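GXWXG domain-containing protein (PDB 4MVE) is of unknown function but combines GXWXG and DUF4334 family sequences in one small, curled antiparallel beta fold with helices packed against it. Local coordinates at residues E27-L32 / H121-N126; G47-G52 / Y144-R149; V75-C80 / L93-L98. All coordinates share one frame; numbering follows the deposited sequence.

Contact 1 (E27-L32 / H121-N126); sequences ELYDRL and HFRRVN
The hydroxyl of Y29 reaches the backbone carbonyl of H121 from above the carbonyl plane: OH donates to H121 O over 2.7 Å, with the donor 73° out of that plane instead of on a lone pair. The bond ties helix 22-29 to strand 118-124. In Y29, CG is anti to the backbone N (chi1 -179°), which sends the ring toward H121 and R123. R123 lies over one face of this ring. Its CG makes a CH-pi contact 3.7 Å from the ring centroid, and the chain then bends at chi2, which turns the guanidinium so that one of its faces meets Y29 CE1, 3.6 Å above the guanidinium plane, with the ring and guanidinium planes 34° apart.

Next to the arginine, L32 closes the packing after the type I turn Y29-L32. Its CB meets R123 CB at 3.5 Å, while CD2 rests against R124 O and CD1 approaches V125 CG2. Helix 5-16 adds L10 to L32 and I14 to V125. D30 directs its carboxylate to R104, and H121 uses NE2 to bind D135.

Replacing Y29 by an alanine would probably leave H121 O without its hydroxyl donor and the R123 side chain without the ring that it packs on, free to turn. Y29 thus spends its hydroxyl on a main-chain carbonyl while its face takes the aliphatic part of R123, so that one ring satisfies a polar and an apolar partner on the same strand.

Contact 2 (G47-G52 / Y144-R149); sequences GIFDRG and YFHLTR
G47 and H146 form an antiparallel hydrogen-bonded pair that joins the end of strand 42-48 to strand 143-149. H146 N donates to G47 O at 2.8 Å, nearly straight at 171°, and G47 N returns a bond to H146 O. The tight part of the contact lies here, because the imidazole folds back over the glycine: chi1 of 48° wedges CG between the backbone N and carbonyl carbon, and CE1 comes to 3.3 Å from G47 CA. A side chain at G47 would run into that ring, so the glycine makes the fit possible.

F49, just past the strand end, completes the packing. The edge of H146 points at the face of F49 in an edge-to-face pair, centroids 4.8 Å apart and planes at 71°, with H146 CD2 above the phenylalanine plane toward its rim. At the edge of the same ring F49 CD2 touches Y144 CB at 3.7 Å. I13 and I14 of helix 5-16 pack on F49, and I14 also on H146. Next along the pair, I48 and F145 stand opposite each other as a non-hydrogen-bonded pair and meet loosely, I48 CG1 being 4.5 Å from F145 CB.

Beyond F49 the two chains part, and water fills in for direct bonding: one molecule accepts from D50 N at 3.0 Å and donates to Y144 O. Here the loop turns on itself, D50 OD1 accepting from G52 N in an Asx turn. The tight side, by contrast, buries H146 NE2 with no partner in the model; the contacts of the imidazole with G47 and F49 are packing, while the backbone pair supplies the direct hydrogen bonds between the segments.

Contact 3 (V75-C80 / L93-L98); sequences VEPLLC and LGLARL
V75 and A96 form a single antiparallel bridge, a hydrogen-bonded pair at which strand 96-103 meets strand 74-81 in this curled antiparallel sheet. V75 N donates to A96 O at 3.1 Å; the return bond from A96 N to V75 O is weak, its angle only 128°. The short strand axes lie 120° apart, so the segments splay from the bridge and side chains occupy the widening angle between them.

On one flank of the bridge V75 is the bump. Its CG1 stands anti to the backbone N (chi1 180°), which leaves CG2 to project against R97 CA and the side chain of L98, 4.0 Å from L98 CG. Beside it, the small A96 provides a hollow: its CB lies 4.0 Å from V75 CB and faces the pyrrolidine of P77, which fills the space across from it. The proline ring works as a broad wedge, with CG directed at G94 O and A96 CB, and CD against L95. M111 and Y113 of strand 106-113 also touch P77.

L95 lies along the V75 carbonyl, its CB and CD2 both 3.7 Å from V75 O and CD2 continuing toward P77 CD. G94, which links L93 to this part of the chain, has positive phi, a conformation in which a CB would be jammed against the preceding carbonyl. The polar ends turn to other partners, E76 to R68 and R97 to D114. Farthest from the bridge, two leucine side chains cross at about a right angle and close the wide end, L78 CD1 meeting L93 CD1 at 3.9 Å.

All three contacts reach the same curled antiparallel sheet. Contacts 1 and 2 have centres about 13 Å apart and touch, F122 packing on L147 and F145, and Y29 on Y144; helix 5-16 contributes side chains to both. The centre of contact 3 lies about 22 Å from that of contact 1, on the other side of the chain's centre, and the two join through F122 and L98; it is about 16 Å from the centre of contact 2, which contact 3 does not touch. Along the chain, segments of contacts 1 and 2 alternate, while both segments of contact 3 fall between theirs. Each contact also pairs the GXWXG range with the DUF4334 range, consistent with the two forming one structural unit.

Contact 1 (E27-L32 / H121-N126)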
# COMPACT_ATOMS: atom_id res chain seq x y z
N GLU A 27 6.01 -9.43 11.06
CA GLU A 27 6.11 -10.90 11.23
C GLU A 27 5.16 -11.59 10.26
O GLU A 27 5.54 -12.56 9.60
CB GLU A 27 5.77 -11.34 12.68
CG GLU A 27 6.80 -10.99 13.74
CD GLU A 27 6.29 -10.83 15.16
OE1 GLU A 27 5.11 -11.16 15.43
OE2 GLU A 27 7.08 -10.36 16.02
N LEU A 28 3.96 -11.06 10.12
CA LEU A 28 2.97 -11.65 9.24
C LEU A 28 3.31 -11.40 7.75
O LEU A 28 3.22 -12.32 6.94
CB LEU A 28 1.56 -11.15 9.60
CG LEU A 28 1.01 -11.67 10.98
CD1 LEU A 28 -0.20 -10.84 11.45
CD2 LEU A 28 0.60 -13.13 10.91
N TYR A 29 3.79 -10.19 7.42
CA TYR A 29 4.19 -9.81 6.08
C TYR A 29 5.30 -10.72 5.53
O TYR A 29 5.21 -11.17 4.38
CB TYR A 29 4.65 -8.36 6.09
CG TYR A 29 5.09 -7.81 4.75
CD1 TYR A 29 6.42 -7.85 4.36
CD2 TYR A 29 4.18 -7.16 3.91
CE1 TYR A 29 6.84 -7.31 3.14
CE2 TYR A 29 4.59 -6.57 2.72
CZ TYR A 29 5.92 -6.68 2.32
OH TYR A 29 6.32 -6.11 1.15
N ASP A 30 6.34 -10.99 6.34
CA ASP A 30 7.48 -11.82 5.93
C ASP A 30 7.09 -13.25 5.53
O ASP A 30 7.86 -13.91 4.86
CB ASP A 30 8.55 -11.85 7.03
CG ASP A 30 9.30 -10.52 7.21
OD1 ASP A 30 9.22 -9.66 6.30
OD2 ASP A 30 9.98 -10.37 8.25
N ARG A 31 5.87 -13.70 5.88
CA ARG A 31 5.37 -15.04 5.55
C ARG A 31 4.47 -15.00 4.30
O ARG A 31 4.02 -16.05 3.83
CB ARG A 31 4.61 -15.61 6.77
CG ARG A 31 5.57 -16.15 7.83
CD ARG A 31 5.05 -16.09 9.25
NE ARG A 31 3.87 -16.93 9.44
CZ ARG A 31 3.00 -16.77 10.43
NH1 ARG A 31 1.94 -17.56 10.52
NH2 ARG A 31 3.18 -15.80 11.33
N LEU A 32 4.27 -13.81 3.73
CA LEU A 32 3.42 -13.65 2.55
C LEU A 32 4.16 -13.88 1.25
O LEU A 32 5.38 -13.70 1.15
CB LEU A 32 2.74 -12.27 2.52
CG LEU A 32 1.82 -11.90 3.71
CD1 LEU A 32 1.31 -10.49 3.55
CD2 LEU A 32 0.64 -12.89 3.88
N HIS A 121 6.41 -2.05 -1.34
CA HIS A 121 6.61 -3.49 -1.67
C HIS A 121 5.33 -4.24 -1.35
O HIS A 121 4.88 -4.21 -0.20
CB HIS A 121 7.80 -4.06 -0.89
CG HIS A 121 9.06 -3.29 -1.09
ND1 HIS A 121 10.04 -3.72 -2.01
CD2 HIS A 121 9.51 -2.17 -0.47
CE1 HIS A 121 11.03 -2.85 -1.90
NE2 HIS A 121 10.77 -1.92 -0.96
N PHE A 122 4.70 -4.84 -2.36
CA PHE A 122 3.40 -5.51 -2.18
C PHE A 122 3.52 -7.02 -2.01
O PHE A 122 4.25 -7.69 -2.74
CB PHE A 122 2.49 -5.22 -3.37
CG PHE A 122 2.20 -3.76 -3.55
CD1 PHE A 122 1.57 -3.03 -2.55
CD2 PHE A 122 2.59 -3.09 -4.71
CE1 PHE A 122 1.33 -1.66 -2.71
CE2 PHE A 122 2.37 -1.73 -4.86
CZ PHE A 122 1.72 -1.03 -3.86
N ARG A 123 2.75 -7.57 -1.07
CA ARG A 123 2.65 -9.02 -0.89
C ARG A 123 1.18 -9.39 -0.87
O ARG A 123 0.38 -8.62 -0.38
CB ARG A 123 3.37 -9.51 0.39
CG ARG A 123 4.84 -9.19 0.49
CD ARG A 123 5.80 -10.17 -0.16
NE ARG A 123 7.17 -9.67 -0.00
CZ ARG A 123 7.98 -9.98 1.01
NH1 ARG A 123 7.59 -10.86 1.93
NH2 ARG A 123 9.19 -9.44 1.09
N ARG A 124 0.84 -10.58 -1.33
CA ARG A 124 -0.52 -11.06 -1.43
C ARG A 124 -1.10 -11.47 -0.07
O ARG A 124 -0.47 -12.26 0.64
CB ARG A 124 -0.58 -12.28 -2.39
CG ARG A 124 -1.99 -12.82 -2.68
CD ARG A 124 -1.96 -14.04 -3.59
NE ARG A 124 -3.30 -14.53 -3.92
CZ ARG A 124 -3.96 -15.44 -3.21
NH1 ARG A 124 -3.42 -15.97 -2.12
NH2 ARG A 124 -5.18 -15.81 -3.57
N VAL A 125 -2.31 -11.02 0.23
CA VAL A 125 -3.12 -11.49 1.37
C VAL A 125 -4.12 -12.53 0.75
O VAL A 125 -4.15 -13.68 1.18
CB VAL A 125 -3.82 -10.38 2.19
CG1 VAL A 125 -4.84 -10.97 3.19
CG2 VAL A 125 -2.79 -9.54 2.92
N ASN A 126 -4.85 -12.12 -0.32
CA ASN A 126 -5.72 -12.96 -1.15
C ASN A 126 -5.84 -12.23 -2.48
O ASN A 126 -5.20 -11.19 -2.61
CB ASN A 126 -7.10 -13.25 -0.48
CG ASN A 126 -7.84 -11.99 -0.08
OD1 ASN A 126 -8.04 -11.09 -0.90
ND2 ASN A 126 -8.21 -11.89 1.19

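Contact 2 (G47-G52 / Y144-R149)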
# COMPACT_ATOMS: atom_id res chain seq x y z
N GLY A 47 -5.93 1.65 3.49
CA GLY A 47 -6.05 1.80 4.93
C GLY A 47 -4.69 1.62 5.55
O GLY A 47 -3.76 1.13 4.88
N ILE A 48 -4.54 2.04 6.79
CA ILE A 48 -3.24 2.02 7.45
C ILE A 48 -3.31 1.23 8.75
O ILE A 48 -4.28 1.34 9.49
CB ILE A 48 -2.81 3.50 7.71
CG1 ILE A 48 -2.69 4.29 6.40
CG2 ILE A 48 -1.50 3.58 8.49
CD1 ILE A 48 -2.84 5.80 6.57
N PHE A 49 -2.24 0.50 9.05
CA PHE A 49 -2.20 -0.31 10.27
C PHE A 49 -1.89 0.52 11.53
O PHE A 49 -2.39 0.18 12.58
CB PHE A 49 -1.18 -1.46 10.14
CG PHE A 49 -1.63 -2.53 9.17
CD1 PHE A 49 -2.62 -3.45 9.53
CD2 PHE A 49 -1.01 -2.67 7.93
CE1 PHE A 49 -3.02 -4.46 8.64
CE2 PHE A 49 -1.39 -3.69 7.05
CZ PHE A 49 -2.39 -4.58 7.41
N ASP A 50 -1.00 1.54 11.44
CA ASP A 50 -0.67 2.39 12.57
C ASP A 50 -1.01 3.85 12.24
O ASP A 50 -0.25 4.53 11.55
CB ASP A 50 0.81 2.22 12.94
CG ASP A 50 1.34 3.14 14.03
OD1 ASP A 50 0.52 3.63 14.87
OD2 ASP A 50 2.57 3.37 14.06
N ARG A 51 -2.14 4.31 12.76
CA ARG A 51 -2.67 5.63 12.50
C ARG A 51 -2.02 6.75 13.34
O ARG A 51 -2.34 7.92 13.13
CB ARG A 51 -4.22 5.64 12.66
CG ARG A 51 -4.87 4.98 11.43
CD ARG A 51 -6.38 5.00 11.40
NE ARG A 51 -7.00 4.08 12.36
CZ ARG A 51 -7.27 2.79 12.14
NH1 ARG A 51 -6.89 2.21 11.01
NH2 ARG A 51 -7.87 2.06 13.07
N GLY A 52 -1.09 6.39 14.24
CA GLY A 52 -0.36 7.36 15.06
C GLY A 52 0.88 7.93 14.40
O GLY A 52 1.48 8.87 14.94
N TYR A 144 3.75 -0.08 7.30
CA TYR A 144 2.82 -0.92 6.57
C TYR A 144 1.46 -0.29 6.36
O TYR A 144 0.95 0.39 7.23
CB TYR A 144 2.65 -2.27 7.32
CG TYR A 144 3.96 -3.01 7.42
CD1 TYR A 144 4.41 -3.82 6.37
CD2 TYR A 144 4.79 -2.87 8.53
CE1 TYR A 144 5.63 -4.48 6.44
CE2 TYR A 144 6.04 -3.48 8.58
CZ TYR A 144 6.46 -4.29 7.54
OH TYR A 144 7.70 -4.87 7.60
N PHE A 145 0.86 -0.59 5.21
CA PHE A 145 -0.49 -0.16 4.89
C PHE A 145 -1.20 -1.30 4.14
O PHE A 145 -0.57 -2.30 3.81
CB PHE A 145 -0.48 1.18 4.10
CG PHE A 145 0.12 1.08 2.72
CD1 PHE A 145 1.49 1.28 2.52
CD2 PHE A 145 -0.68 0.78 1.62
CE1 PHE A 145 2.06 1.17 1.25
CE2 PHE A 145 -0.12 0.66 0.34
CZ PHE A 145 1.25 0.87 0.16
N HIS A 146 -2.51 -1.16 3.87
CA HIS A 146 -3.17 -2.25 3.15
C HIS A 146 -3.99 -1.72 1.99
O HIS A 146 -4.28 -0.54 1.97
CB HIS A 146 -4.01 -3.14 4.09
CG HIS A 146 -4.93 -2.41 5.03
ND1 HIS A 146 -6.15 -1.91 4.61
CD2 HIS A 146 -4.78 -2.14 6.35
CE1 HIS A 146 -6.70 -1.36 5.67
NE2 HIS A 146 -5.93 -1.48 6.74
N LEU A 147 -4.26 -2.58 0.99
CA LEU A 147 -5.08 -2.26 -0.17
C LEU A 147 -6.07 -3.38 -0.41
O LEU A 147 -5.70 -4.55 -0.37
CB LEU A 147 -4.25 -2.02 -1.45
CG LEU A 147 -3.18 -0.90 -1.44
CD1 LEU A 147 -2.25 -1.02 -2.67
CD2 LEU A 147 -3.81 0.51 -1.29
N THR A 148 -7.32 -2.99 -0.73
CA THR A 148 -8.48 -3.82 -1.06
C THR A 148 -8.93 -3.45 -2.47
O THR A 148 -9.18 -2.28 -2.75
CB THR A 148 -9.60 -3.65 -0.02
OG1 THR A 148 -9.02 -3.95 1.25
CG2 THR A 148 -10.81 -4.60 -0.28
N ARG A 149 -8.97 -4.44 -3.36
CA ARG A 149 -9.31 -4.25 -4.76
C ARG A 149 -10.78 -3.88 -4.94
O ARG A 149 -11.65 -4.53 -4.36
CB ARG A 149 -8.97 -5.53 -5.56
CG ARG A 149 -9.01 -5.38 -7.08
CD ARG A 149 -9.02 -6.71 -7.83
NE ARG A 149 -7.87 -7.58 -7.52
CZ ARG A 149 -6.68 -7.52 -8.11
NH1 ARG A 149 -6.44 -6.61 -9.05
NH2 ARG A 149 -5.73 -8.38 -7.78
O HOH W 1 1.18 1.61 9.42

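Contact 3 (V75-C80 / L93-L98)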
# COMPACT_ATOMS: atom_id res chain seq x y z
N VAL A 75 0.79 4.95 -12.60
CA VAL A 75 0.10 4.73 -11.33
C VAL A 75 -0.29 6.07 -10.68
O VAL A 75 0.54 6.98 -10.58
CB VAL A 75 1.03 3.91 -10.38
CG1 VAL A 75 0.37 3.64 -9.02
CG2 VAL A 75 1.46 2.58 -11.03
N GLU A 76 -1.51 6.15 -10.15
CA GLU A 76 -1.95 7.29 -9.35
C GLU A 76 -1.79 6.86 -7.90
O GLU A 76 -2.55 6.02 -7.43
CB GLU A 76 -3.37 7.76 -9.71
CG GLU A 76 -3.50 8.13 -11.19
CD GLU A 76 -4.92 8.27 -11.68
OE1 GLU A 76 -5.81 7.61 -11.10
OE2 GLU A 76 -5.15 9.01 -12.66
N PRO A 77 -0.74 7.33 -7.19
CA PRO A 77 -0.50 6.83 -5.83
C PRO A 77 -1.41 7.40 -4.75
O PRO A 77 -1.55 6.78 -3.68
CB PRO A 77 0.95 7.22 -5.55
CG PRO A 77 1.19 8.42 -6.40
CD PRO A 77 0.31 8.29 -7.62
N LEU A 78 -1.99 8.58 -4.98
CA LEU A 78 -2.76 9.26 -3.93
C LEU A 78 -4.12 9.70 -4.35
O LEU A 78 -4.37 10.90 -4.52
CB LEU A 78 -1.99 10.48 -3.38
CG LEU A 78 -0.58 10.18 -2.83
CD1 LEU A 78 0.19 11.45 -2.67
CD2 LEU A 78 -0.67 9.44 -1.47
N LEU A 79 -5.04 8.73 -4.46
CA LEU A 79 -6.45 9.02 -4.71
C LEU A 79 -7.00 9.50 -3.41
O LEU A 79 -6.66 8.92 -2.38
CB LEU A 79 -7.22 7.80 -5.22
CG LEU A 79 -6.76 7.17 -6.56
CD1 LEU A 79 -7.66 5.95 -6.91
CD2 LEU A 79 -6.76 8.23 -7.72
N CYS A 80 -7.74 10.62 -3.43
CA CYS A 80 -8.29 11.21 -2.22
C CYS A 80 -9.72 11.51 -2.43
O CYS A 80 -10.19 11.58 -3.57
CB CYS A 80 -7.51 12.48 -1.81
SG CYS A 80 -5.77 12.19 -1.45
N LEU A 93 2.59 15.46 -5.35
CA LEU A 93 3.80 14.72 -4.94
C LEU A 93 4.38 13.94 -6.13
O LEU A 93 5.37 13.22 -5.98
CB LEU A 93 3.51 13.76 -3.77
CG LEU A 93 3.42 14.42 -2.39
CD1 LEU A 93 2.01 14.85 -2.11
CD2 LEU A 93 3.78 13.43 -1.31
N GLY A 94 3.73 14.06 -7.28
CA GLY A 94 4.14 13.37 -8.49
C GLY A 94 3.38 12.05 -8.63
O GLY A 94 2.63 11.65 -7.73
N LEU A 95 3.60 11.38 -9.76
CA LEU A 95 2.92 10.13 -10.04
C LEU A 95 3.84 8.95 -9.69
O LEU A 95 4.71 9.11 -8.82
CB LEU A 95 2.38 10.09 -11.50
CG LEU A 95 1.21 11.08 -11.75
CD1 LEU A 95 0.90 11.21 -13.21
CD2 LEU A 95 -0.06 10.65 -11.01
N ALA A 96 3.57 7.75 -10.25
CA ALA A 96 4.34 6.59 -9.87
C ALA A 96 4.29 5.52 -10.97
O ALA A 96 3.69 5.72 -12.02
CB ALA A 96 3.82 6.03 -8.55
N ARG A 97 5.00 4.42 -10.74
CA ARG A 97 5.07 3.30 -11.66
C ARG A 97 5.38 2.02 -10.88
O ARG A 97 5.66 2.07 -9.68
CB ARG A 97 6.07 3.57 -12.80
CG ARG A 97 7.50 3.64 -12.36
CD ARG A 97 8.35 4.59 -13.21
NE ARG A 97 9.71 4.65 -12.65
CZ ARG A 97 10.02 5.20 -11.47
NH1 ARG A 97 9.09 5.81 -10.74
NH2 ARG A 97 11.28 5.18 -11.04
N LEU A 98 5.25 0.88 -11.56
CA LEU A 98 5.47 -0.43 -10.95
C LEU A 98 6.69 -1.11 -11.52
O LEU A 98 6.91 -1.10 -12.74
CB LEU A 98 4.27 -1.35 -11.18
CG LEU A 98 2.97 -1.03 -10.42
CD1 LEU A 98 1.77 -1.68 -11.11
CD2 LEU A 98 3.04 -1.50 -8.97